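Local coordinates for protein MAR1 Ribonuclease (Caenorhabditis elegans, PDB 2B34) that is probably a hydrolase of the isochorismatase family, possibly acting as a ribonuclease, at residues L17-L22 / I105-E110. Residues are numbered along the deposited sequence; the frame is centred on the assembly and turned at random.
Sequences LFVCDL and ILVGIE
Ile105 O takes the backbone N-H of Phe18 at 2.8 Å, the first of four backbone bonds that join two neighbouring parallel strands. On the face shared with Leu17 and Val19, Ile105 CG2 meets Leu17 CD1 at 4.0 Å; Leu17 reaches it because its CG stands anti to the backbone N (chi1 175°). Leu106 turns to the other face, where its CD1 lies against Phe18 CB, while the Phe18 ring leads away from the strand. Val107 bonds through both backbone groups: its N to Phe18 O, its O to Cys20 N at 3.0 Å, the latter donor tilted 26° from the carbonyl plane. Its side chain runs alongside that of Val19, the two CG2 methyls 4.0 Å apart. Gly108 has backbone angles that suit glycine, and a CB would clash with Cys20 O; instead Leu22 CG rests on Gly108 CA at 3.6 Å. Ile109 N closes the bonding to Cys20 O, more bent at 160°, and its CG2 packs on Leu22 CD2 at 3.7 Å. Cut back to an alanine, Leu22 would probably uncover Gly108 CA and cost Ile109 CG2 this contact. Glu110 OE2 comes within 3.8 Å of Asp21 OD2, which is salt-bridged to Lys84, while Asp21 OD1 bonds Thr57. Asp21, Lys84 and Cys114 are consistent with the Asp-Lys-Cys set of isochorismatase-family hydrolases, beyond the C-terminal ends of these strands. The pair forms the middle of the six-stranded parallel sheet of this alpha/beta fold: strand 54-59 flanks 17-20 and strand 128-137 flanks 105-109. Helix 33-49 covers the Ile105 and Val107 face through Leu43 and Ser40; helix 114-124 packs on Leu106 through Val115 and Thr119, and is tied to the sheet by the Cys20-Cys114 disulfide.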
loop_
_atom_site.group_PDB
_atom_site.type_symbol
_atom_site.label_atom_id
_atom_site.label_comp_id
_atom_site.label_asym_id
_atom_site.label_seq_id
_atom_site.Cartn_x
_atom_site.Cartn_y
_atom_site.Cartn_z
ATOM N N LEU A 17 -4.688 26.207 -3.323
ATOM C CA LEU A 17 -3.449 25.625 -3.817
ATOM C C LEU A 17 -2.267 26.122 -2.999
ATOM O O LEU A 17 -2.017 27.324 -2.908
ATOM C CB LEU A 17 -3.246 25.928 -5.304
ATOM C CG LEU A 17 -1.917 25.484 -5.939
ATOM C CD1 LEU A 17 -1.748 23.950 -5.982
ATOM C CD2 LEU A 17 -1.787 26.076 -7.332
ATOM N N PHE A 18 -1.548 25.182 -2.400
ATOM C CA PHE A 18 -0.339 25.492 -1.656
ATOM C C PHE A 18 0.885 25.079 -2.478
ATOM O O PHE A 18 1.033 23.913 -2.850
ATOM C CB PHE A 18 -0.361 24.794 -0.289
ATOM C CG PHE A 18 -1.042 25.591 0.808
ATOM C CD1 PHE A 18 -2.189 26.344 0.552
ATOM C CD2 PHE A 18 -0.545 25.559 2.111
ATOM C CE1 PHE A 18 -2.814 27.069 1.571
ATOM C CE2 PHE A 18 -1.161 26.281 3.137
ATOM C CZ PHE A 18 -2.296 27.039 2.864
ATOM N N VAL A 19 1.745 26.052 -2.771
ATOM C CA VAL A 19 2.995 25.815 -3.498
ATOM C C VAL A 19 4.146 25.960 -2.509
ATOM O O VAL A 19 4.472 27.080 -2.093
ATOM C CB VAL A 19 3.185 26.838 -4.658
ATOM C CG1 VAL A 19 4.475 26.565 -5.431
ATOM C CG2 VAL A 19 1.972 26.849 -5.595
ATOM N N CYS A 20 4.766 24.851 -2.117
ATOM C CA CYS A 20 5.810 24.969 -1.096
ATOM C C CYS A 20 7.246 24.828 -1.574
ATOM O O CYS A 20 7.657 23.795 -2.129
ATOM C CB CYS A 20 5.495 24.182 0.202
ATOM S SG CYS A 20 6.486 22.769 0.689
ATOM N N ASP A 21 7.969 25.930 -1.404
ATOM C CA ASP A 21 9.422 25.952 -1.431
ATOM C C ASP A 21 10.049 25.495 -2.754
ATOM O O ASP A 21 11.160 24.967 -2.772
ATOM C CB ASP A 21 9.973 25.169 -0.222
ATOM C CG ASP A 21 9.475 25.728 1.116
ATOM O OD1 ASP A 21 8.807 26.786 1.121
ATOM O OD2 ASP A 21 9.739 25.110 2.169
ATOM N N LEU A 22 9.342 25.725 -3.858
ATOM C CA LEU A 22 9.874 25.418 -5.182
ATOM C C LEU A 22 10.807 26.529 -5.663
ATOM O O LEU A 22 10.460 27.333 -6.535
ATOM C CB LEU A 22 8.742 25.140 -6.178
ATOM C CG LEU A 22 8.134 23.736 -6.078
ATOM C CD1 LEU A 22 6.850 23.634 -6.887
ATOM C CD2 LEU A 22 9.124 22.665 -6.510
ATOM N N ILE A 105 -4.775 21.620 -1.936
ATOM C CA ILE A 105 -4.030 20.940 -2.981
ATOM C C ILE A 105 -2.570 21.337 -2.788
ATOM O O ILE A 105 -2.247 22.524 -2.723
ATOM C CB ILE A 105 -4.547 21.337 -4.382
ATOM C CG1 ILE A 105 -6.065 21.101 -4.472
ATOM C CG2 ILE A 105 -3.785 20.581 -5.477
ATOM C CD1 ILE A 105 -6.753 21.782 -5.646
ATOM N N LEU A 106 -1.697 20.341 -2.668
ATOM C CA LEU A 106 -0.312 20.592 -2.287
ATOM C C LEU A 106 0.689 20.141 -3.348
ATOM O O LEU A 106 0.690 18.980 -3.771
ATOM C CB LEU A 106 -0.009 19.935 -0.929
ATOM C CG LEU A 106 1.317 20.151 -0.189
ATOM C CD1 LEU A 106 1.730 21.621 -0.096
ATOM C CD2 LEU A 106 1.215 19.554 1.208
ATOM N N VAL A 107 1.519 21.086 -3.784
ATOM C CA VAL A 107 2.652 20.804 -4.665
ATOM C C VAL A 107 3.935 21.329 -4.021
ATOM O O VAL A 107 3.888 22.171 -3.123
ATOM C CB VAL A 107 2.476 21.413 -6.092
ATOM C CG1 VAL A 107 1.204 20.897 -6.753
ATOM C CG2 VAL A 107 2.490 22.950 -6.065
ATOM N N GLY A 108 5.084 20.830 -4.469
ATOM C CA GLY A 108 6.345 21.367 -3.984
ATOM C C GLY A 108 7.295 20.352 -3.405
ATOM O O GLY A 108 7.120 19.143 -3.593
ATOM N N ILE A 109 8.305 20.841 -2.687
ATOM C CA ILE A 109 9.481 20.016 -2.419
ATOM C C ILE A 109 9.972 19.882 -0.998
ATOM O O ILE A 109 9.607 20.660 -0.111
ATOM C CB ILE A 109 10.679 20.362 -3.327
ATOM C CG1 ILE A 109 10.921 21.873 -3.352
ATOM C CG2 ILE A 109 10.488 19.741 -4.719
ATOM C CD1 ILE A 109 12.212 22.257 -3.984
ATOM N N GLU A 110 10.898 18.934 -0.853
ATOM C CA GLU A 110 11.080 18.135 0.337
ATOM C C GLU A 110 9.724 17.493 0.648
ATOM O O GLU A 110 8.991 17.910 1.550
ATOM C CB GLU A 110 11.716 18.914 1.506
ATOM C CG GLU A 110 11.100 20.274 1.817
ATOM C CD GLU A 110 11.879 21.078 2.820
ATOM O OE1 GLU A 110 13.111 20.887 2.905
ATOM O OE2 GLU A 110 11.259 21.918 3.517
#